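Local coordinates for putative tetR family transcription regulator (Shewanella loihica, PDB 3PPB), which probably binds DNA through a helix-turn-helix motif and regulates transcription, as in other members of the tetR family, at residues 186-189 and 190-194; 169-172 and 173-176; 82-85 and 86-90. One frame throughout, in Å; residues are numbered along the deposited sequence. Where two conformers were deposited one is given.

Interaction 1: 186-189 and 190-194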
ATOM      1  N   ALA A 186     -16.486   3.243   8.624  1.00 25.55           N
ATOM      2  CA  ALA A 186     -17.318   2.034   8.626  1.00 25.41           C
ATOM      3  C   ALA A 186     -16.541   0.841   8.054  1.00 28.95           C
ATOM      4  O   ALA A 186     -16.536  -0.226   8.675  1.00 29.43           O
ATOM      5  CB  ALA A 186     -18.606   2.268   7.846  1.00 25.72           C
ATOM      6  N   LEU A 187     -15.804   1.045   6.930  1.00 24.08           N
ATOM      7  CA  LEU A 187     -14.994  -0.025   6.319  1.00 22.06           C
ATOM      8  C   LEU A 187     -13.906  -0.441   7.287  1.00 24.68           C
ATOM      9  O   LEU A 187     -13.676  -1.623   7.449  1.00 22.66           O
ATOM     10  CB  LEU A 187     -14.382   0.401   4.974  1.00 21.40           C
ATOM     11  CG  LEU A 187     -15.362   0.476   3.781  1.00 25.68           C
ATOM     12  CD1 LEU A 187     -14.894   1.479   2.769  1.00 25.70           C
ATOM     13  CD2 LEU A 187     -15.602  -0.894   3.120  1.00 22.23           C
ATOM     14  N   PHE A 188     -13.280   0.531   7.974  1.00 23.65           N
ATOM     15  CA  PHE A 188     -12.205   0.281   8.941  1.00 23.94           C
ATOM     16  C   PHE A 188     -12.713  -0.522  10.169  1.00 30.08           C
ATOM     17  O   PHE A 188     -12.145  -1.566  10.491  1.00 29.47           O
ATOM     18  CB  PHE A 188     -11.590   1.617   9.376  1.00 25.17           C
ATOM     19  CG  PHE A 188     -10.551   1.506  10.463  1.00 27.63           C
ATOM     20  CD1 PHE A 188      -9.284   1.006  10.189  1.00 32.91           C
ATOM     21  CD2 PHE A 188     -10.822   1.953  11.754  1.00 29.95           C
ATOM     22  CE1 PHE A 188      -8.309   0.942  11.193  1.00 34.39           C
ATOM     23  CE2 PHE A 188      -9.860   1.863  12.761  1.00 33.20           C
ATOM     24  CZ  PHE A 188      -8.610   1.357  12.478  1.00 32.64           C
ATOM     25  N   TRP A 189     -13.759  -0.015  10.855  1.00 26.86           N
ATOM     26  CA  TRP A 189     -14.321  -0.636  12.041  1.00 26.84           C
ATOM     27  C   TRP A 189     -14.921  -2.013  11.741  1.00 32.34           C
ATOM     28  O   TRP A 189     -14.633  -2.967  12.473  1.00 32.81           O
ATOM     29  CB  TRP A 189     -15.400   0.273  12.680  1.00 25.52           C
ATOM     30  CG  TRP A 189     -15.911  -0.290  13.979  1.00 26.20           C
ATOM     31  CD1 TRP A 189     -17.109  -0.913  14.189  1.00 29.24           C
ATOM     32  CD2 TRP A 189     -15.214  -0.320  15.243  1.00 25.76           C
ATOM     33  NE1 TRP A 189     -17.207  -1.321  15.505  1.00 28.58           N
ATOM     34  CE2 TRP A 189     -16.054  -0.975  16.171  1.00 29.59           C
ATOM     35  CE3 TRP A 189     -13.952   0.146  15.681  1.00 26.54           C
ATOM     36  CZ2 TRP A 189     -15.682  -1.173  17.517  1.00 28.90           C
ATOM     37  CZ3 TRP A 189     -13.595  -0.038  17.014  1.00 28.15           C
ATOM     38  CH2 TRP A 189     -14.461  -0.677  17.919  1.00 29.24           C
ATOM     39  N   ASN A 190     -15.749  -2.123  10.676  1.00 27.34           N
ATOM     40  CA  ASN A 190     -16.453  -3.369  10.346  1.00 25.59           C
ATOM     41  C   ASN A 190     -15.517  -4.502   9.949  1.00 27.29           C
ATOM     42  O   ASN A 190     -15.884  -5.668  10.122  1.00 26.27           O
ATOM     43  CB  ASN A 190     -17.525  -3.138   9.296  1.00 27.67           C
ATOM     44  CG  ASN A 190     -18.676  -2.355   9.863  1.00 38.09           C
ATOM     45  OD1 ASN A 190     -18.801  -2.185  11.077  1.00 33.94           O
ATOM     46  ND2 ASN A 190     -19.521  -1.825   9.005  1.00 25.97           N
ATOM     47  N   ALA A 191     -14.306  -4.190   9.466  1.00 22.31           N
ATOM     48  CA  ALA A 191     -13.343  -5.263   9.177  1.00 22.25           C
ATOM     49  C   ALA A 191     -12.986  -6.003  10.456  1.00 25.82           C
ATOM     50  O   ALA A 191     -12.899  -7.221  10.440  1.00 26.41           O
ATOM     51  CB  ALA A 191     -12.058  -4.688   8.549  1.00 22.26           C
HETATM   52  N   MSE A 192     -12.823  -5.258  11.564  1.00 23.21           N
HETATM   53  CA  MSE A 192     -12.392  -5.734  12.890  0.50 22.41           C
HETATM   54  C   MSE A 192     -13.494  -6.186  13.825  1.00 28.78           C
HETATM   55  O   MSE A 192     -13.231  -6.979  14.720  1.00 31.19           O
HETATM   56  CB  MSE A 192     -11.693  -4.587  13.644  0.50 23.77           C
HETATM   57  CG  MSE A 192     -10.481  -3.995  12.966  0.50 28.51           C
HETATM   58 SE   MSE A 192      -9.545  -2.916  14.272  0.38 34.04          SE
HETATM   59  CE  MSE A 192     -10.761  -1.378  14.386  0.50 30.16           C
ATOM     60  N   ALA A 193     -14.688  -5.548  13.751  1.00 26.89           N
ATOM     61  CA  ALA A 193     -15.756  -5.793  14.718  1.00 26.15           C
ATOM     62  C   ALA A 193     -16.248  -7.236  14.692  1.00 32.56           C
ATOM     63  O   ALA A 193     -16.254  -7.857  13.623  1.00 31.44           O
ATOM     64  CB  ALA A 193     -16.923  -4.835  14.470  1.00 25.72           C
ATOM     65  N   VAL A 194     -16.680  -7.760  15.874  1.00 31.88           N
ATOM     66  CA  VAL A 194     -17.248  -9.111  16.018  1.00 33.77           C
ATOM     67  C   VAL A 194     -18.546  -9.203  15.214  1.00 39.83           C
ATOM     68  O   VAL A 194     -19.317  -8.228  15.164  1.00 38.88           O
ATOM     69  CB  VAL A 194     -17.543  -9.547  17.485  1.00 40.40           C
ATOM     70  CG1 VAL A 194     -16.296  -9.958  18.239  1.00 40.83           C
ATOM     71  CG2 VAL A 194     -18.333  -8.489  18.247  1.00 40.90           C
TER
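In one of its two modelled conformers, the selenomethionine M192 folds its terminal methyl between two aromatic rings one turn back: M192 CE lies 3.7 Å from F188 CE2 and 3.8 Å from W189 CE3. The bend at its last torsion (chi3 -73°) brings the methyl to both rings, reaching each obliquely. In the same conformer M192 SE stands 5.2 Å from the centroid of the F188 ring, a Met-aromatic contact, while the M192 chain runs at roughly a right angle to the W189 side chain. The pyrrole side of W189 meets A193, with NE1 3.7 Å from A193 CB. The N190 side chain runs across that of W189, with amide and indole planes 61° apart, and its OD1 lies at the indole edge, 3.8 Å from W189 CD1. N190 N is hydrogen-bonded to A186 O, the i to i+4 bond of a helix. W189 O then takes a bond from A193 N at 2.9 Å and a weak one from M192 N. Y148 of the second subunit covers A186, L187 and N190. This is the final turn of the last helix in a tetracycline repressor-like fold, buried between its own subunit and the partner.

Interaction 2: 169-172 and 173-176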
ATOM      1  N   VAL A 169      -6.706  11.563  -1.273  1.00 27.05           N
ATOM      2  CA  VAL A 169      -5.714  12.397  -1.962  1.00 25.98           C
ATOM      3  C   VAL A 169      -6.112  12.458  -3.448  1.00 31.69           C
ATOM      4  O   VAL A 169      -5.989  13.517  -4.070  1.00 30.65           O
ATOM      5  CB  VAL A 169      -4.264  11.901  -1.735  1.00 27.12           C
ATOM      6  CG1 VAL A 169      -3.276  12.573  -2.713  1.00 27.94           C
ATOM      7  CG2 VAL A 169      -3.841  12.118  -0.274  1.00 26.14           C
ATOM      8  N   ASP A 170      -6.628  11.339  -4.003  1.00 30.59           N
ATOM      9  CA  ASP A 170      -7.082  11.284  -5.406  1.00 31.63           C
ATOM     10  C   ASP A 170      -8.361  12.094  -5.614  1.00 34.78           C
ATOM     11  O   ASP A 170      -8.587  12.611  -6.706  1.00 34.73           O
ATOM     12  CB  ASP A 170      -7.365   9.825  -5.843  1.00 32.93           C
ATOM     13  CG  ASP A 170      -6.166   8.912  -6.031  1.00 45.25           C
ATOM     14  OD1 ASP A 170      -5.014   9.414  -5.973  1.00 43.57           O
ATOM     15  OD2 ASP A 170      -6.381   7.686  -6.229  1.00 52.02           O
ATOM     16  N   HIS A 171      -9.232  12.128  -4.599  1.00 30.52           N
ATOM     17  CA  HIS A 171     -10.529  12.829  -4.657  1.00 30.96           C
ATOM     18  C   HIS A 171     -10.613  13.780  -3.447  1.00 32.46           C
ATOM     19  O   HIS A 171     -11.363  13.502  -2.504  1.00 29.09           O
ATOM     20  CB  HIS A 171     -11.681  11.798  -4.645  1.00 31.94           C
ATOM     21  CG  HIS A 171     -11.506  10.691  -5.628  1.00 35.14           C
ATOM     22  ND1 HIS A 171     -11.707  10.894  -6.985  1.00 38.40           N
ATOM     23  CD2 HIS A 171     -11.103   9.415  -5.429  1.00 36.08           C
ATOM     24  CE1 HIS A 171     -11.422   9.739  -7.565  1.00 37.86           C
ATOM     25  NE2 HIS A 171     -11.082   8.809  -6.664  1.00 36.77           N
ATOM     26  N   PRO A 172      -9.839  14.893  -3.447  1.00 30.33           N
ATOM     27  CA  PRO A 172      -9.813  15.773  -2.258  1.00 31.02           C
ATOM     28  C   PRO A 172     -11.161  16.406  -1.911  1.00 33.91           C
ATOM     29  O   PRO A 172     -11.407  16.659  -0.734  1.00 32.78           O
ATOM     30  CB  PRO A 172      -8.756  16.836  -2.609  1.00 33.04           C
ATOM     31  CG  PRO A 172      -8.608  16.768  -4.080  1.00 36.76           C
ATOM     32  CD  PRO A 172      -8.895  15.366  -4.486  1.00 31.68           C
ATOM     33  N   GLU A 173     -12.058  16.578  -2.903  1.00 31.86           N
ATOM     34  CA  GLU A 173     -13.400  17.121  -2.680  1.00 33.09           C
ATOM     35  C   GLU A 173     -14.254  16.153  -1.824  1.00 35.50           C
ATOM     36  O   GLU A 173     -15.130  16.598  -1.084  1.00 34.98           O
ATOM     37  CB  GLU A 173     -14.099  17.463  -4.015  1.00 35.13           C
ATOM     38  CG  GLU A 173     -14.703  16.283  -4.784  1.00 39.43           C
ATOM     39  CD  GLU A 173     -13.807  15.332  -5.562  1.00 52.23           C
ATOM     40  OE1 GLU A 173     -12.578  15.564  -5.627  1.00 39.73           O
ATOM     41  OE2 GLU A 173     -14.352  14.366  -6.144  1.00 43.67           O
ATOM     42  N   ARG A 174     -13.969  14.850  -1.885  1.00 32.29           N
ATOM     43  CA  ARG A 174     -14.732  13.847  -1.133  1.00 30.49           C
ATOM     44  C   ARG A 174     -14.378  13.864   0.345  1.00 34.11           C
ATOM     45  O   ARG A 174     -15.211  13.493   1.163  1.00 33.76           O
ATOM     46  CB  ARG A 174     -14.552  12.452  -1.735  1.00 26.15           C
ATOM     47  CG  ARG A 174     -15.100  12.432  -3.151  1.00 34.54           C
ATOM     48  CD  ARG A 174     -15.180  11.051  -3.730  1.00 36.97           C
ATOM     49  NE  ARG A 174     -15.265  11.116  -5.188  1.00 41.54           N
ATOM     50  CZ  ARG A 174     -15.421  10.071  -5.982  1.00 52.80           C
ATOM     51  NH1 ARG A 174     -15.527   8.849  -5.471  1.00 52.52           N
ATOM     52  NH2 ARG A 174     -15.487  10.235  -7.296  1.00 38.03           N
ATOM     53  N   TRP A 175     -13.171  14.351   0.703  1.00 30.60           N
ATOM     54  CA  TRP A 175     -12.734  14.463   2.098  1.00 29.37           C
ATOM     55  C   TRP A 175     -13.592  15.518   2.821  1.00 32.90           C
ATOM     56  O   TRP A 175     -13.737  15.465   4.035  1.00 32.22           O
ATOM     57  CB  TRP A 175     -11.214  14.800   2.170  1.00 28.34           C
ATOM     58  CG  TRP A 175     -10.714  15.157   3.549  1.00 29.77           C
ATOM     59  CD1 TRP A 175     -10.252  16.375   3.958  1.00 33.89           C
ATOM     60  CD2 TRP A 175     -10.674  14.297   4.714  1.00 28.62           C
ATOM     61  NE1 TRP A 175      -9.910  16.329   5.297  1.00 33.11           N
ATOM     62  CE2 TRP A 175     -10.186  15.073   5.792  1.00 32.66           C
ATOM     63  CE3 TRP A 175     -11.053  12.960   4.961  1.00 28.96           C
ATOM     64  CZ2 TRP A 175     -10.068  14.562   7.092  1.00 31.16           C
ATOM     65  CZ3 TRP A 175     -10.906  12.451   6.243  1.00 29.68           C
ATOM     66  CH2 TRP A 175     -10.409  13.244   7.289  1.00 30.55           C
ATOM     67  N   GLN A 176     -14.196  16.441   2.061  1.00 31.86           N
ATOM     68  CA  GLN A 176     -15.087  17.493   2.586  1.00 33.41           C
ATOM     69  C   GLN A 176     -16.512  16.983   2.771  1.00 38.94           C
ATOM     70  O   GLN A 176     -17.352  17.715   3.294  1.00 41.03           O
ATOM     71  CB  GLN A 176     -15.111  18.713   1.631  1.00 35.92           C
ATOM     72  CG  GLN A 176     -13.754  19.410   1.432  1.00 39.88           C
ATOM     73  CD  GLN A 176     -13.069  19.835   2.715  1.00 56.59           C
ATOM     74  OE1 GLN A 176     -13.689  20.381   3.639  1.00 56.13           O
ATOM     75  NE2 GLN A 176     -11.776  19.564   2.810  1.00 46.09           N
TER
HETATM   76  O   HOH W   1     -12.678  13.336  -8.021  1.00 35.29           O
HETATM   77  O   HOH W   2     -10.063  18.234   1.048  1.00 32.59           O
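R174 lays its guanidinium flat on the H171 imidazole, centres 4.1 Å apart and planes 22° from parallel, in an offset stack of two side chains running the same way. The overlap lies toward the rim of the ring, with R174 NH2 3.8 Å from H171 ND1; D170 CB covers the opposite face. An extended arginine chain carries the group there, its CD 3.7 Å from H171 CB. E173 doubles back (chi2 -76°), placing OE2 at the guanidinium edge, in plane, for a 3.5 Å salt bridge to R174 NE. A water in the plane of the imidazole bridges H171 and E173, 2.8 Å from H171 ND1 and donating to E173 OE2. The turn beneath is held by R174 N bonding to H171 O at 3.0 Å and W175 N to P172 O; a second water spans P172 O and Q176 NE2. Farther out, Y167 OH binds R174 NH1, and H171 NE2 is hydrogen-bonded to E151 OE2 of the second subunit. The turn starts where helix 150-170 ends and leads to helix 178-192; W175 meets F168 edge-to-face and packs on L94, T95 and M98 of helix 82-99.

Interaction 3: 82-85 and 86-90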
ATOM      1  N   LEU A  82     -14.158   2.539  23.396  1.00 37.57           N
ATOM      2  CA  LEU A  82     -13.193   2.121  22.404  1.00 36.67           C
ATOM      3  C   LEU A  82     -13.576   2.534  20.973  1.00 34.50           C
ATOM      4  O   LEU A  82     -12.704   3.009  20.247  1.00 34.22           O
ATOM      5  CB  LEU A  82     -12.939   0.608  22.460  1.00 37.48           C
ATOM      6  CG  LEU A  82     -11.964   0.103  21.371  1.00 43.38           C
ATOM      7  CD1 LEU A  82     -10.496   0.426  21.705  1.00 43.86           C
ATOM      8  CD2 LEU A  82     -12.236  -1.323  20.980  1.00 47.73           C
ATOM      9  N   LYS A  83     -14.827   2.316  20.553  1.00 28.60           N
ATOM     10  CA  LYS A  83     -15.259   2.658  19.201  1.00 27.48           C
ATOM     11  C   LYS A  83     -15.115   4.161  18.960  1.00 33.84           C
ATOM     12  O   LYS A  83     -14.654   4.571  17.894  1.00 32.07           O
ATOM     13  CB  LYS A  83     -16.694   2.184  18.952  1.00 29.38           C
ATOM     14  CG  LYS A  83     -17.122   2.325  17.486  1.00 30.13           C
ATOM     15  CD  LYS A  83     -18.564   1.965  17.309  1.00 32.08           C
ATOM     16  CE  LYS A  83     -18.918   1.952  15.843  1.00 29.18           C
ATOM     17  NZ  LYS A  83     -20.198   1.234  15.630  1.00 32.58           N
ATOM     18  N   GLN A  84     -15.458   4.976  19.970  1.00 33.38           N
ATOM     19  CA  GLN A  84     -15.336   6.429  19.887  1.00 33.57           C
ATOM     20  C   GLN A  84     -13.881   6.828  19.739  1.00 38.20           C
ATOM     21  O   GLN A  84     -13.587   7.697  18.922  1.00 38.56           O
ATOM     22  CB  GLN A  84     -15.951   7.094  21.126  1.00 35.64           C
ATOM     23  CG  GLN A  84     -15.997   8.620  21.051  1.00 44.11           C
ATOM     24  CD  GLN A  84     -16.381   9.247  22.376  1.00 61.09           C
ATOM     25  OE1 GLN A  84     -15.938   8.844  23.464  1.00 54.35           O
ATOM     26  NE2 GLN A  84     -17.203  10.271  22.300  1.00 51.66           N
ATOM     27  N   ASP A  85     -12.972   6.207  20.523  1.00 34.24           N
ATOM     28  CA  ASP A  85     -11.532   6.495  20.465  1.00 33.50           C
ATOM     29  C   ASP A  85     -10.968   6.072  19.117  1.00 36.12           C
ATOM     30  O   ASP A  85     -10.189   6.831  18.527  1.00 35.62           O
ATOM     31  CB  ASP A  85     -10.757   5.791  21.595  1.00 35.77           C
ATOM     32  CG  ASP A  85     -11.115   6.199  23.024  1.00 46.55           C
ATOM     33  OD1 ASP A  85     -11.731   7.267  23.205  1.00 45.51           O
ATOM     34  OD2 ASP A  85     -10.782   5.442  23.955  1.00 56.04           O
ATOM     35  N   ALA A  86     -11.381   4.864  18.629  1.00 29.68           N
ATOM     36  CA  ALA A  86     -10.962   4.331  17.329  1.00 28.30           C
ATOM     37  C   ALA A  86     -11.387   5.299  16.220  1.00 33.79           C
ATOM     38  O   ALA A  86     -10.605   5.559  15.323  1.00 32.43           O
ATOM     39  CB  ALA A  86     -11.563   2.952  17.091  1.00 27.59           C
ATOM     40  N   GLU A  87     -12.604   5.886  16.336  1.00 32.69           N
ATOM     41  CA  GLU A  87     -13.124   6.878  15.392  1.00 32.65           C
ATOM     42  C   GLU A  87     -12.284   8.154  15.406  1.00 36.21           C
ATOM     43  O   GLU A  87     -11.908   8.634  14.334  1.00 35.50           O
ATOM     44  CB  GLU A  87     -14.583   7.182  15.706  1.00 34.55           C
ATOM     45  CG  GLU A  87     -15.275   8.014  14.645  1.00 43.37           C
ATOM     46  CD  GLU A  87     -16.723   8.242  15.004  1.00 58.11           C
ATOM     47  OE1 GLU A  87     -16.992   8.682  16.145  1.00 57.80           O
ATOM     48  OE2 GLU A  87     -17.592   7.903  14.171  1.00 56.16           O
ATOM     49  N   GLN A  88     -11.985   8.697  16.609  1.00 33.44           N
ATOM     50  CA  GLN A  88     -11.132   9.879  16.782  1.00 33.23           C
ATOM     51  C   GLN A  88      -9.734   9.611  16.215  1.00 35.78           C
ATOM     52  O   GLN A  88      -9.176  10.489  15.558  1.00 35.33           O
ATOM     53  CB  GLN A  88     -10.992  10.262  18.270  1.00 35.62           C
ATOM     54  CG  GLN A  88     -12.226  10.761  18.994  1.00 48.67           C
ATOM     55  CD  GLN A  88     -11.881  11.078  20.450  1.00 73.75           C
ATOM     56  OE1 GLN A  88     -11.202  12.066  20.759  1.00 69.02           O
ATOM     57  NE2 GLN A  88     -12.307  10.223  21.386  1.00 64.54           N
ATOM     58  N   LEU A  89      -9.158   8.401  16.472  1.00 31.53           N
ATOM     59  CA  LEU A  89      -7.814   8.073  15.982  1.00 31.31           C
ATOM     60  C   LEU A  89      -7.796   7.981  14.464  1.00 34.22           C
ATOM     61  O   LEU A  89      -6.865   8.471  13.834  1.00 32.42           O
ATOM     62  CB  LEU A  89      -7.296   6.764  16.579  1.00 31.39           C
ATOM     63  CG  LEU A  89      -6.745   6.848  18.017  1.00 35.79           C
ATOM     64  CD1 LEU A  89      -6.754   5.511  18.655  1.00 34.73           C
ATOM     65  CD2 LEU A  89      -5.330   7.453  18.055  1.00 35.73           C
ATOM     66  N   TRP A  90      -8.834   7.349  13.884  1.00 30.12           N
ATOM     67  CA  TRP A  90      -8.967   7.185  12.439  1.00 28.67           C
ATOM     68  C   TRP A  90      -9.076   8.555  11.748  1.00 32.16           C
ATOM     69  O   TRP A  90      -8.335   8.813  10.802  1.00 31.76           O
ATOM     70  CB  TRP A  90     -10.194   6.325  12.149  1.00 26.75           C
ATOM     71  CG  TRP A  90     -10.517   6.189  10.696  1.00 27.24           C
ATOM     72  CD1 TRP A  90     -11.503   6.829  10.011  1.00 29.51           C
ATOM     73  CD2 TRP A  90      -9.814   5.387   9.736  1.00 27.33           C
ATOM     74  NE1 TRP A  90     -11.513   6.413   8.703  1.00 28.57           N
ATOM     75  CE2 TRP A  90     -10.475   5.540   8.502  1.00 30.45           C
ATOM     76  CE3 TRP A  90      -8.686   4.547   9.801  1.00 28.38           C
ATOM     77  CZ2 TRP A  90     -10.061   4.872   7.346  1.00 29.72           C
ATOM     78  CZ3 TRP A  90      -8.283   3.883   8.657  1.00 29.00           C
ATOM     79  CH2 TRP A  90      -8.972   4.037   7.454  1.00 29.65           C
TER
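L82 O accepts A86 N at 2.8 Å, the first of four successive i to i+4 hydrogen bonds that open helix 82-99. E87 N to K83 O and Q88 N to Q84 O follow, and L89 N closes on D85 O at 2.8 Å. Each of the four carbonyls thus has a backbone donor one turn on, and W90 N continues the series to A86 O. The side chains add little polar bonding between themselves. D85 and Q88 run alongside each other, with D85 OD1 3.5 Å from Q88 NE2, and their carboxylate and amide planes are 62° apart. D85 is buried, and its OD2 finds a partner in S78 OG, before the helix, while Q84 N is bonded by D81 OD2. With CG beside the backbone N (chi1 -67°), Q88 rests CG 3.4 Å from Q84 O, and Q84 CG lies 4.0 Å from Q88 NE2. On helix 178-192, W189 receives L82 and K83, F185 meets E87, and S184 OG satisfies W90 NE1; L82 and L89 also pack on L135 of helix 130-141, and W90 reaches Y161 and A164 of helix 150-170.

Along the chain the order is interaction 3, interaction 2, interaction 1. Interactions 1 and 3 belong to helices 178-192 and 82-99, with centres 12 Å apart, and they touch directly: F188 CD1 is 3.4 Å from W90 CZ3, and W189 CZ3 is 3.6 Å from A86 CB. The first turns of helix 82-99 are therefore fastened to the last turns of helix 178-192. Interaction 2 lies at the connection from helix 150-170 to helix 178-192, its centre about 22 Å from interaction 1 and 21 Å from interaction 3, touching neither. Interactions 1 and 2 both reach the second subunit, so separate parts of this helical body contribute to the dimer.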